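Prolyl oligopeptidase (Novosphingobium capsulatum, PDB 1YR2) is a serine endopeptidase of family S9A that probably hydrolyses oligopeptides on the carboxyl side of proline and, less readily, of alanine. Local coordinates at residues R189-V194 and S212-L217; L423-F428 and T433-D438; L569-G574 and G582-Q587. All blocks are in the same frame, centred on the assembly; numbering follows the deposited sequence.

Interaction 1: residues R189-V194 and S212-L217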
ATOM      1  N   ARG A 189      -6.557 -15.597 -20.646  1.00 12.88           N
ATOM      2  CA  ARG A 189      -7.072 -16.431 -19.591  1.00 12.18           C
ATOM      3  C   ARG A 189      -7.908 -17.533 -20.189  1.00 12.35           C
ATOM      4  O   ARG A 189      -8.436 -17.421 -21.324  1.00 11.99           O
ATOM      5  CB  ARG A 189      -7.932 -15.612 -18.663  1.00 11.95           C
ATOM      6  CG  ARG A 189      -7.192 -14.570 -17.885  1.00 13.21           C
ATOM      7  CD  ARG A 189      -6.205 -15.104 -16.846  1.00 12.01           C
ATOM      8  NE  ARG A 189      -5.582 -14.008 -16.122  1.00 13.40           N
ATOM      9  CZ  ARG A 189      -4.463 -13.404 -16.495  1.00 17.14           C
ATOM     10  NH1 ARG A 189      -3.836 -13.750 -17.597  1.00 17.69           N
ATOM     11  NH2 ARG A 189      -3.988 -12.417 -15.780  1.00 18.02           N
ATOM     12  N   THR A 190      -8.023 -18.625 -19.457  1.00 12.78           N
ATOM     13  CA  THR A 190      -8.970 -19.673 -19.792  1.00 12.74           C
ATOM     14  C   THR A 190      -9.946 -19.668 -18.640  1.00 13.06           C
ATOM     15  O   THR A 190      -9.509 -19.717 -17.489  1.00 12.11           O
ATOM     16  CB  THR A 190      -8.325 -21.031 -19.847  1.00 13.87           C
ATOM     17  OG1 THR A 190      -7.307 -21.053 -20.872  1.00 13.84           O
ATOM     18  CG2 THR A 190      -9.405 -22.152 -20.214  1.00 12.90           C
ATOM     19  N   VAL A 191     -11.252 -19.587 -18.913  1.00 12.07           N
ATOM     20  CA  VAL A 191     -12.234 -19.683 -17.840  1.00 11.93           C
ATOM     21  C   VAL A 191     -12.747 -21.100 -17.744  1.00 11.91           C
ATOM     22  O   VAL A 191     -13.106 -21.673 -18.722  1.00 12.85           O
ATOM     23  CB  VAL A 191     -13.380 -18.726 -18.045  1.00 12.14           C
ATOM     24  CG1 VAL A 191     -14.420 -18.896 -16.961  1.00 14.36           C
ATOM     25  CG2 VAL A 191     -12.843 -17.260 -18.046  1.00 12.66           C
ATOM     26  N   LYS A 192     -12.729 -21.671 -16.552  1.00 12.47           N
ATOM     27  CA  LYS A 192     -13.113 -23.070 -16.305  1.00 14.04           C
ATOM     28  C   LYS A 192     -14.186 -23.032 -15.206  1.00 14.92           C
ATOM     29  O   LYS A 192     -14.434 -22.002 -14.575  1.00 11.89           O
ATOM     30  CB  LYS A 192     -11.913 -23.855 -15.801  1.00 15.43           C
ATOM     31  CG  LYS A 192     -10.841 -24.049 -16.837  1.00 18.92           C
ATOM     32  CD  LYS A 192      -9.698 -24.892 -16.341  1.00 22.30           C
ATOM     33  CE  LYS A 192      -8.539 -24.770 -17.307  1.00 24.77           C
ATOM     34  NZ  LYS A 192      -7.461 -25.744 -17.033  1.00 28.64           N
ATOM     35  N   PHE A 193     -14.794 -24.169 -14.957  1.00 15.45           N
ATOM     36  CA  PHE A 193     -15.889 -24.254 -14.009  1.00 16.17           C
ATOM     37  C   PHE A 193     -15.716 -25.543 -13.179  1.00 17.46           C
ATOM     38  O   PHE A 193     -15.287 -26.591 -13.672  1.00 16.72           O
ATOM     39  CB  PHE A 193     -17.236 -24.278 -14.758  1.00 15.20           C
ATOM     40  CG  PHE A 193     -17.507 -23.074 -15.639  1.00 16.39           C
ATOM     41  CD1 PHE A 193     -17.000 -22.992 -16.932  1.00 13.44           C
ATOM     42  CD2 PHE A 193     -18.305 -22.013 -15.168  1.00 16.20           C
ATOM     43  CE1 PHE A 193     -17.234 -21.885 -17.714  1.00 14.32           C
ATOM     44  CE2 PHE A 193     -18.589 -20.932 -15.951  1.00 13.54           C
ATOM     45  CZ  PHE A 193     -18.069 -20.835 -17.218  1.00 14.68           C
ATOM     46  N   VAL A 194     -16.138 -25.467 -11.921  1.00 17.94           N
ATOM     47  CA  VAL A 194     -16.202 -26.628 -11.050  1.00 17.38           C
ATOM     48  C   VAL A 194     -17.601 -26.673 -10.395  1.00 16.51           C
ATOM     49  O   VAL A 194     -18.247 -25.637 -10.171  1.00 14.61           O
ATOM     50  CB  VAL A 194     -15.056 -26.547 -10.019  1.00 18.09           C
ATOM     51  CG1 VAL A 194     -15.196 -25.357  -9.104  1.00 19.64           C
ATOM     52  CG2 VAL A 194     -14.938 -27.766  -9.213  1.00 22.75           C
ATOM     53  N   SER A 212     -10.872  -9.319 -18.360  1.00 14.21           N
ATOM     54  CA  SER A 212     -12.291  -9.597 -18.157  1.00 13.95           C
ATOM     55  C   SER A 212     -12.700  -9.696 -16.696  1.00 14.40           C
ATOM     56  O   SER A 212     -11.893 -10.078 -15.849  1.00 15.48           O
ATOM     57  CB  SER A 212     -12.529 -10.948 -18.783  1.00 14.27           C
ATOM     58  OG  SER A 212     -13.890 -11.313 -18.808  1.00 12.67           O
ATOM     59  N   GLY A 213     -13.950  -9.405 -16.426  1.00 14.90           N
ATOM     60  CA  GLY A 213     -14.635  -9.879 -15.245  1.00 14.96           C
ATOM     61  C   GLY A 213     -15.161 -11.284 -15.385  1.00 14.57           C
ATOM     62  O   GLY A 213     -14.963 -11.961 -16.404  1.00 14.10           O
ATOM     63  N   LEU A 214     -15.825 -11.740 -14.335  1.00 14.10           N
ATOM     64  CA  LEU A 214     -16.565 -12.974 -14.367  1.00 14.13           C
ATOM     65  C   LEU A 214     -17.846 -12.542 -13.704  1.00 15.05           C
ATOM     66  O   LEU A 214     -17.827 -12.064 -12.559  1.00 16.75           O
ATOM     67  CB  LEU A 214     -15.896 -14.042 -13.514  1.00 14.06           C
ATOM     68  CG  LEU A 214     -14.523 -14.508 -13.920  1.00 16.51           C
ATOM     69  CD1 LEU A 214     -13.992 -15.461 -12.878  1.00 17.24           C
ATOM     70  CD2 LEU A 214     -14.539 -15.128 -15.302  1.00 17.87           C
ATOM     71  N   ALA A 215     -18.953 -12.644 -14.400  1.00 13.60           N
ATOM     72  CA  ALA A 215     -20.218 -12.220 -13.795  1.00 12.83           C
ATOM     73  C   ALA A 215     -21.307 -13.179 -14.160  1.00 12.69           C
ATOM     74  O   ALA A 215     -21.656 -13.322 -15.337  1.00 12.41           O
ATOM     75  CB  ALA A 215     -20.603 -10.834 -14.248  1.00 13.79           C
ATOM     76  N   TRP A 216     -21.915 -13.799 -13.147  1.00 11.15           N
ATOM     77  CA  TRP A 216     -22.964 -14.767 -13.408  1.00 11.49           C
ATOM     78  C   TRP A 216     -24.274 -14.044 -13.728  1.00 11.98           C
ATOM     79  O   TRP A 216     -24.618 -13.035 -13.106  1.00 13.13           O
ATOM     80  CB  TRP A 216     -23.166 -15.663 -12.177  1.00 11.02           C
ATOM     81  CG  TRP A 216     -22.104 -16.712 -12.014  1.00  9.23           C
ATOM     82  CD1 TRP A 216     -20.921 -16.597 -11.336  1.00  8.38           C
ATOM     83  CD2 TRP A 216     -22.109 -18.030 -12.569  1.00  9.90           C
ATOM     84  NE1 TRP A 216     -20.217 -17.769 -11.396  1.00 10.35           N
ATOM     85  CE2 TRP A 216     -20.909 -18.663 -12.169  1.00 10.88           C
ATOM     86  CE3 TRP A 216     -23.028 -18.752 -13.327  1.00 11.60           C
ATOM     87  CZ2 TRP A 216     -20.591 -19.963 -12.532  1.00  9.15           C
ATOM     88  CZ3 TRP A 216     -22.732 -20.024 -13.688  1.00 11.68           C
ATOM     89  CH2 TRP A 216     -21.520 -20.644 -13.264  1.00 11.42           C
ATOM     90  N   LEU A 217     -24.981 -14.576 -14.719  1.00 12.21           N
ATOM     91  CA  LEU A 217     -26.324 -14.186 -15.054  1.00 14.51           C
ATOM     92  C   LEU A 217     -27.184 -15.327 -14.554  1.00 15.70           C
ATOM     93  O   LEU A 217     -27.340 -16.335 -15.221  1.00 17.88           O
ATOM     94  CB  LEU A 217     -26.435 -13.979 -16.540  1.00 15.71           C
ATOM     95  CG  LEU A 217     -27.710 -13.348 -17.045  1.00 19.60           C
ATOM     96  CD1 LEU A 217     -27.646 -11.859 -16.962  1.00 22.03           C
ATOM     97  CD2 LEU A 217     -27.988 -13.833 -18.469  1.00 21.36           C
TER
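Val191 and Phe193 reach from one blade of the N-terminal beta-propeller to Leu214 and Trp216 at the start of the next. Strand 188-195 is the third strand of its four-stranded blade, while strand 215-216 opens the following sheet, so the two segments meet through side chains at the interface between blades. Val191 comes first: its CG2 lies 3.9 Å from CD2 of Leu214, with CG1 only slightly farther from the same methyl. Both valine methyls face the one leucine methyl, and the two side chains run past each other in opposite directions. Two residues on, Phe193 has CG anti to its carbonyl carbon (chi1 -59°), which brings the CD2-CE2 edge of the ring to the indole. The CH2 atom of Trp216 approaches near the plane of that ring, 4.0 Å from Phe193 CD2. The ring planes stand at 78° with centroids 6.0 Å apart. Leu222 on strand 221-226 touches Val191, Phe193 and Trp216 alike. With an alanine at Phe193, the outer corner of the Trp216 six-membered ring would probably lose its neighbour and a gap would open between the blades beside Leu222. The indole is also tied to the blade of strand 188-195, Trp216 NE1 being hydrogen-bonded to Ala169 O. Just before Leu214, Ser212 OG accepts from Ser225 N and donates to Gly213 O at 2.7 Å, in the carbonyl plane on a lone pair.

Interaction 2: residues L423-F428 and T433-D438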
ATOM      1  N   LEU A 423     -15.408  -6.906   6.365  1.00 12.11           N
ATOM      2  CA  LEU A 423     -14.579  -5.736   6.074  1.00 13.92           C
ATOM      3  C   LEU A 423     -13.124  -6.132   6.297  1.00 13.35           C
ATOM      4  O   LEU A 423     -12.800  -6.737   7.323  1.00 15.10           O
ATOM      5  CB  LEU A 423     -14.990  -4.597   7.036  1.00 15.39           C
ATOM      6  CG  LEU A 423     -14.361  -3.227   6.996  1.00 19.40           C
ATOM      7  CD1 LEU A 423     -14.571  -2.640   5.630  1.00 23.62           C
ATOM      8  CD2 LEU A 423     -15.110  -2.304   7.939  1.00 22.99           C
ATOM      9  N   SER A 424     -12.241  -5.782   5.370  1.00 12.67           N
ATOM     10  CA  SER A 424     -10.824  -6.037   5.507  1.00 13.85           C
ATOM     11  C   SER A 424     -10.143  -4.839   6.210  1.00 13.40           C
ATOM     12  O   SER A 424     -10.337  -3.696   5.818  1.00 13.16           O
ATOM     13  CB  SER A 424     -10.217  -6.315   4.128  1.00 15.24           C
ATOM     14  OG  SER A 424      -8.829  -6.551   4.278  1.00 18.20           O
ATOM     15  N   PHE A 425      -9.359  -5.111   7.245  1.00 12.65           N
ATOM     16  CA  PHE A 425      -8.767  -4.064   8.098  1.00 12.40           C
ATOM     17  C   PHE A 425      -7.289  -4.378   8.315  1.00 12.18           C
ATOM     18  O   PHE A 425      -6.895  -5.548   8.614  1.00 11.91           O
ATOM     19  CB  PHE A 425      -9.495  -4.009   9.415  1.00 13.16           C
ATOM     20  CG  PHE A 425      -8.925  -3.038  10.389  1.00 14.68           C
ATOM     21  CD1 PHE A 425      -9.215  -1.708  10.288  1.00 11.81           C
ATOM     22  CD2 PHE A 425      -8.086  -3.462  11.395  1.00 13.30           C
ATOM     23  CE1 PHE A 425      -8.713  -0.805  11.211  1.00 16.72           C
ATOM     24  CE2 PHE A 425      -7.531  -2.547  12.313  1.00 15.66           C
ATOM     25  CZ  PHE A 425      -7.856  -1.234  12.230  1.00 14.10           C
ATOM     26  N   SER A 426      -6.448  -3.347   8.282  1.00 10.53           N
ATOM     27  CA  SER A 426      -5.045  -3.531   8.635  1.00 10.51           C
ATOM     28  C   SER A 426      -4.510  -2.290   9.338  1.00 10.04           C
ATOM     29  O   SER A 426      -5.117  -1.188   9.266  1.00 10.31           O
ATOM     30  CB  SER A 426      -4.236  -3.863   7.399  1.00 11.96           C
ATOM     31  OG  SER A 426      -3.942  -2.667   6.700  1.00 13.68           O
ATOM     32  N   SER A 427      -3.412  -2.437  10.056  1.00  8.96           N
ATOM     33  CA  SER A 427      -2.781  -1.288  10.667  1.00  8.44           C
ATOM     34  C   SER A 427      -1.361  -1.640  11.062  1.00  8.64           C
ATOM     35  O   SER A 427      -0.923  -2.722  10.794  1.00  8.18           O
ATOM     36  CB  SER A 427      -3.571  -0.799  11.903  1.00  9.95           C
ATOM     37  OG  SER A 427      -3.195   0.540  12.214  1.00  9.60           O
ATOM     38  N   PHE A 428      -0.645  -0.719  11.709  1.00  8.52           N
ATOM     39  CA  PHE A 428       0.762  -0.952  12.034  1.00  8.25           C
ATOM     40  C   PHE A 428       0.950  -2.167  12.935  1.00  8.91           C
ATOM     41  O   PHE A 428       2.001  -2.799  12.896  1.00 10.12           O
ATOM     42  CB  PHE A 428       1.394   0.289  12.648  1.00  8.52           C
ATOM     43  CG  PHE A 428       1.311   1.482  11.785  1.00  7.78           C
ATOM     44  CD1 PHE A 428       2.091   1.578  10.658  1.00  8.88           C
ATOM     45  CD2 PHE A 428       0.381   2.502  12.056  1.00 10.45           C
ATOM     46  CE1 PHE A 428       2.009   2.668   9.818  1.00 10.69           C
ATOM     47  CE2 PHE A 428       0.328   3.649  11.239  1.00 10.57           C
ATOM     48  CZ  PHE A 428       1.131   3.708  10.100  1.00  9.28           C
ATOM     49  N   THR A 433      -6.692  -8.355   8.019  1.00 12.04           N
ATOM     50  CA  THR A 433      -7.579  -9.337   8.582  1.00 13.04           C
ATOM     51  C   THR A 433      -9.003  -9.092   8.175  1.00 12.71           C
ATOM     52  O   THR A 433      -9.435  -7.943   7.952  1.00 13.01           O
ATOM     53  CB  THR A 433      -7.426  -9.324  10.139  1.00 14.33           C
ATOM     54  OG1 THR A 433      -8.191 -10.413  10.699  1.00 18.19           O
ATOM     55  CG2 THR A 433      -8.036  -8.058  10.791  1.00 14.66           C
ATOM     56  N   VAL A 434      -9.767 -10.161   8.064  1.00 11.89           N
ATOM     57  CA  VAL A 434     -11.193 -10.031   7.824  1.00 11.95           C
ATOM     58  C   VAL A 434     -11.959  -9.879   9.144  1.00 11.00           C
ATOM     59  O   VAL A 434     -11.842 -10.725  10.038  1.00 11.89           O
ATOM     60  CB  VAL A 434     -11.703 -11.277   7.033  1.00 11.99           C
ATOM     61  CG1 VAL A 434     -13.232 -11.226   6.896  1.00 13.94           C
ATOM     62  CG2 VAL A 434     -10.997 -11.381   5.654  1.00 14.34           C
ATOM     63  N   LEU A 435     -12.704  -8.791   9.288  1.00 10.27           N
ATOM     64  CA  LEU A 435     -13.662  -8.585  10.368  1.00 11.76           C
ATOM     65  C   LEU A 435     -15.077  -8.896   9.919  1.00 12.19           C
ATOM     66  O   LEU A 435     -15.441  -8.613   8.771  1.00 12.99           O
ATOM     67  CB  LEU A 435     -13.652  -7.115  10.803  1.00 11.19           C
ATOM     68  CG  LEU A 435     -12.291  -6.566  11.244  1.00 14.57           C
ATOM     69  CD1 LEU A 435     -12.483  -5.041  11.521  1.00 14.55           C
ATOM     70  CD2 LEU A 435     -11.737  -7.309  12.443  1.00 16.25           C
ATOM     71  N   ALA A 436     -15.911  -9.377  10.838  1.00 11.74           N
ATOM     72  CA  ALA A 436     -17.322  -9.562  10.534  1.00 11.60           C
ATOM     73  C   ALA A 436     -17.967  -8.206  10.806  1.00 12.51           C
ATOM     74  O   ALA A 436     -17.601  -7.521  11.772  1.00 13.72           O
ATOM     75  CB  ALA A 436     -17.952 -10.647  11.418  1.00 12.02           C
ATOM     76  N   LEU A 437     -18.841  -7.789   9.904  1.00 12.62           N
ATOM     77  CA  LEU A 437     -19.565  -6.536  10.003  1.00 12.70           C
ATOM     78  C   LEU A 437     -21.042  -6.845  10.066  1.00 13.47           C
ATOM     79  O   LEU A 437     -21.554  -7.537   9.223  1.00 14.04           O
ATOM     80  CB  LEU A 437     -19.258  -5.662   8.777  1.00 13.15           C
ATOM     81  CG  LEU A 437     -20.119  -4.440   8.547  1.00 16.26           C
ATOM     82  CD1 LEU A 437     -19.879  -3.416   9.628  1.00 15.89           C
ATOM     83  CD2 LEU A 437     -19.833  -3.895   7.132  1.00 15.96           C
ATOM     84  N   ASP A 438     -21.732  -6.337  11.080  1.00 13.00           N
ATOM     85  CA  ASP A 438     -23.189  -6.420  11.141  1.00 15.28           C
ATOM     86  C   ASP A 438     -23.697  -5.125  10.546  1.00 15.22           C
ATOM     87  O   ASP A 438     -23.560  -4.063  11.130  1.00 16.92           O
ATOM     88  CB  ASP A 438     -23.651  -6.553  12.586  1.00 16.29           C
ATOM     89  CG  ASP A 438     -25.172  -6.653  12.707  1.00 19.53           C
ATOM     90  OD1 ASP A 438     -25.883  -6.408  11.721  1.00 22.50           O
ATOM     91  OD2 ASP A 438     -25.720  -6.945  13.767  1.00 24.67           O
TER
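Leu423 faces Leu435, and Phe425 faces Thr433, as two antiparallel hydrogen-bonded pairs in the last blade of the propeller. Each pair closes with two backbone bonds. Leu423 N reaches Leu435 O at 3.0 Å, and Leu435 N returns to Leu423 O at 2.8 Å. At the other pair Phe425 N meets Thr433 O and Thr433 N returns to Phe425 O, each at 2.9 Å. Between them sits the non-hydrogen-bonded pair Ser424 and Val434, whose CA atoms are 4.6 Å apart; here Ser424 CA adds a C-H...O contact to Thr433 O at 3.4 Å, giving that carbonyl a second partner.

Leu423, Phe425, Thr433 and Leu435 share one face of the sheet. Leu435 CD1 packs closest to CB of Phe425, at 3.8 Å, and meets the root of the ring only obliquely: with CG anti to the backbone N (chi1 177°) the rest of the phenyl group leads away from the partner strand. Thr433 turns CG2 toward Phe425 O, at 3.5 Å. Farther out, strand 408-413 flanks the first strand, with Ser424 and Ser426 bonded to its backbone, and strand 443-446 flanks the second, where Thr444 touches Leu423, Leu435 and Leu437. Because backbone groups supply all four bonds, the pairing itself probably depends little on side-chain identity, which is more likely to matter for what each face packs against.

Interaction 3: residues L569-G574 and G582-Q587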
ATOM      1  N   LEU A 569      16.159   9.521  19.671  1.00 12.69           N
ATOM      2  CA  LEU A 569      15.444   9.566  18.389  1.00 12.72           C
ATOM      3  C   LEU A 569      16.265   9.040  17.207  1.00 12.98           C
ATOM      4  O   LEU A 569      17.381   9.518  16.927  1.00 14.41           O
ATOM      5  CB  LEU A 569      14.987  11.011  18.105  1.00 13.26           C
ATOM      6  CG  LEU A 569      14.107  11.232  16.894  1.00 11.71           C
ATOM      7  CD1 LEU A 569      12.854  10.387  16.908  1.00 11.20           C
ATOM      8  CD2 LEU A 569      13.768  12.694  16.818  1.00 13.05           C
ATOM      9  N   ALA A 570      15.738   8.040  16.522  1.00 12.24           N
ATOM     10  CA  ALA A 570      16.301   7.547  15.266  1.00 11.75           C
ATOM     11  C   ALA A 570      15.338   7.850  14.125  1.00 12.26           C
ATOM     12  O   ALA A 570      14.121   7.833  14.309  1.00 12.63           O
ATOM     13  CB  ALA A 570      16.527   6.052  15.322  1.00 11.65           C
ATOM     14  N   ILE A 571      15.877   8.071  12.917  1.00 12.22           N
ATOM     15  CA  ILE A 571      15.024   8.373  11.768  1.00 11.67           C
ATOM     16  C   ILE A 571      15.369   7.470  10.608  1.00 13.50           C
ATOM     17  O   ILE A 571      16.518   7.089  10.436  1.00 11.48           O
ATOM     18  CB  ILE A 571      15.149   9.850  11.343  1.00 12.26           C
ATOM     19  CG1 ILE A 571      16.630  10.286  11.214  1.00 12.04           C
ATOM     20  CG2 ILE A 571      14.439  10.703  12.337  1.00 13.71           C
ATOM     21  CD1 ILE A 571      16.832  11.683  10.579  1.00 14.24           C
ATOM     22  N   GLU A 572      14.362   7.095   9.823  1.00 13.24           N
ATOM     23  CA  GLU A 572      14.575   6.212   8.671  1.00 15.14           C
ATOM     24  C   GLU A 572      13.707   6.756   7.547  1.00 14.10           C
ATOM     25  O   GLU A 572      12.628   7.314   7.793  1.00 13.07           O
ATOM     26  CB  GLU A 572      14.140   4.781   9.037  1.00 17.11           C
ATOM     27  CG  GLU A 572      14.551   3.736   8.011  1.00 27.51           C
ATOM     28  CD  GLU A 572      14.265   2.255   8.393  1.00 31.74           C
ATOM     29  OE1 GLU A 572      14.110   1.910   9.589  1.00 35.18           O
ATOM     30  OE2 GLU A 572      14.176   1.425   7.453  1.00 40.53           O
ATOM     31  N   GLY A 573      14.164   6.516   6.313  1.00 13.99           N
ATOM     32  CA  GLY A 573      13.419   6.860   5.130  1.00 14.21           C
ATOM     33  C   GLY A 573      14.116   6.291   3.914  1.00 13.75           C
ATOM     34  O   GLY A 573      15.300   5.951   4.002  1.00 14.31           O
ATOM     35  N   GLY A 574      13.384   6.114   2.813  1.00 14.39           N
ATOM     36  CA  GLY A 574      13.902   5.509   1.583  1.00 14.88           C
ATOM     37  C   GLY A 574      13.531   6.282   0.309  1.00 15.25           C
ATOM     38  O   GLY A 574      12.406   6.794   0.190  1.00 15.16           O
ATOM     39  N   GLY A 582      18.736  12.617   4.702  1.00 11.91           N
ATOM     40  CA  GLY A 582      19.989  13.323   4.428  1.00 12.49           C
ATOM     41  C   GLY A 582      19.872  14.814   4.722  1.00 12.62           C
ATOM     42  O   GLY A 582      20.791  15.441   5.273  1.00 12.98           O
ATOM     43  N   ALA A 583      18.729  15.400   4.344  1.00 12.82           N
ATOM     44  CA  ALA A 583      18.568  16.829   4.469  1.00 11.69           C
ATOM     45  C   ALA A 583      18.375  17.238   5.944  1.00 12.19           C
ATOM     46  O   ALA A 583      19.001  18.177   6.401  1.00 11.48           O
ATOM     47  CB  ALA A 583      17.407  17.304   3.638  1.00 13.21           C
ATOM     48  N   VAL A 584      17.512  16.544   6.690  1.00 10.79           N
ATOM     49  CA  VAL A 584      17.288  16.927   8.086  1.00 11.44           C
ATOM     50  C   VAL A 584      18.539  16.576   8.942  1.00 11.47           C
ATOM     51  O   VAL A 584      18.805  17.226   9.947  1.00 13.01           O
ATOM     52  CB  VAL A 584      16.000  16.322   8.700  1.00 10.04           C
ATOM     53  CG1 VAL A 584      14.817  16.713   7.890  1.00 10.98           C
ATOM     54  CG2 VAL A 584      16.117  14.752   8.869  1.00 10.15           C
ATOM     55  N   THR A 585      19.323  15.591   8.528  1.00 11.76           N
ATOM     56  CA  THR A 585      20.552  15.236   9.237  1.00 11.14           C
ATOM     57  C   THR A 585      21.585  16.399   9.135  1.00 11.22           C
ATOM     58  O   THR A 585      22.227  16.722  10.103  1.00 12.29           O
ATOM     59  CB  THR A 585      21.163  13.906   8.704  1.00 10.40           C
ATOM     60  OG1 THR A 585      20.347  12.761   9.060  1.00 12.23           O
ATOM     61  CG2 THR A 585      22.511  13.654   9.356  1.00 13.13           C
ATOM     62  N   ASN A 586      21.719  17.017   7.966  1.00 11.61           N
ATOM     63  CA  ASN A 586      22.576  18.200   7.808  1.00 11.44           C
ATOM     64  C   ASN A 586      22.065  19.377   8.598  1.00 12.86           C
ATOM     65  O   ASN A 586      22.866  20.114   9.160  1.00 13.72           O
ATOM     66  CB  ASN A 586      22.703  18.606   6.334  1.00 11.49           C
ATOM     67  CG  ASN A 586      23.564  17.676   5.547  1.00 11.65           C
ATOM     68  OD1 ASN A 586      24.446  17.031   6.112  1.00 11.05           O
ATOM     69  ND2 ASN A 586      23.329  17.582   4.247  1.00 10.10           N
ATOM     70  N   GLN A 587      20.742  19.593   8.608  1.00 12.65           N
ATOM     71  CA  GLN A 587      20.157  20.813   9.184  1.00 12.48           C
ATOM     72  C   GLN A 587      20.096  20.748  10.721  1.00 12.48           C
ATOM     73  O   GLN A 587      20.369  21.750  11.415  1.00 12.22           O
ATOM     74  CB  GLN A 587      18.775  21.105   8.563  1.00 12.84           C
ATOM     75  CG  GLN A 587      18.835  21.370   7.076  1.00 13.99           C
ATOM     76  CD  GLN A 587      17.467  21.639   6.409  1.00 16.03           C
ATOM     77  OE1 GLN A 587      16.444  21.680   7.076  1.00 17.67           O
ATOM     78  NE2 GLN A 587      17.475  21.853   5.084  1.00 15.41           N
TER
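Val584 and Thr585, neighbours on helix 576-587, both meet one side chain of strand 569-574, that of Ile571. Strand and helix are the first two elements of a beta-alpha-beta unit in the alpha/beta-hydrolase domain, and the passage from one to the other, from Gly573 near the strand's end through Ser575 to Gly577 in the first turn of the helix, fits the GxSxG pattern of a nucleophile elbow, as expected in this serine peptidase family. The contact lies well along the helix from that turn.

Val584 points toward the strand and gives the closer touch: its CG2 is 3.6 Å from CD1 of Ile571, the two side chains crossing obliquely. The isoleucine gets there with CG1 set between its own backbone N and carbonyl carbon (chi1 49°) and the chain then extended (chi2 171°), so that CD1 stands out from the sheet. Thr585 follows, its OG1 4.0 Å from the same CD1. That is no polar link: the hydroxyl donates to Ile581 O one turn back in the helix, and it meets the methyl by van der Waals contact alone. Thr585 CB points off to the side of the strand, and its share of the contact is smaller than that of Val584.

Past the contact, the amide of Asn586 is hydrogen-bonded to Tyr647 and Pro637, and that of Gln587 to Gln545 of helix 544-560. That helix also contributes Phe551, which touches both Ile571 and Val584, as does Phe592 from the loop ahead of strand 594-598. The strand lies between strands 490-493 and 594-598, with Leu492 against Ile571, while Ala570 and Glu572, alternating with it, pack against helix 699-717.

All three contacts are buried, but they serve different levels of the architecture. Interactions 1 and 2 belong to the same propeller, with nearest atoms about 19 Å apart: the first joins neighbouring blades through apolar and aromatic side chains alone, the second joins adjacent strands within a single blade through backbone bonds. Interaction 3 lies in the hydrolase domain, its centre about 50 Å from that of interaction 1 and on the opposite side of the chain's centre. Like interaction 1 it is purely side-chain packing, here of helix on sheet. Interaction 2 buries the most surface and stands between the other two, its nearest atoms about 12 Å from interaction 3.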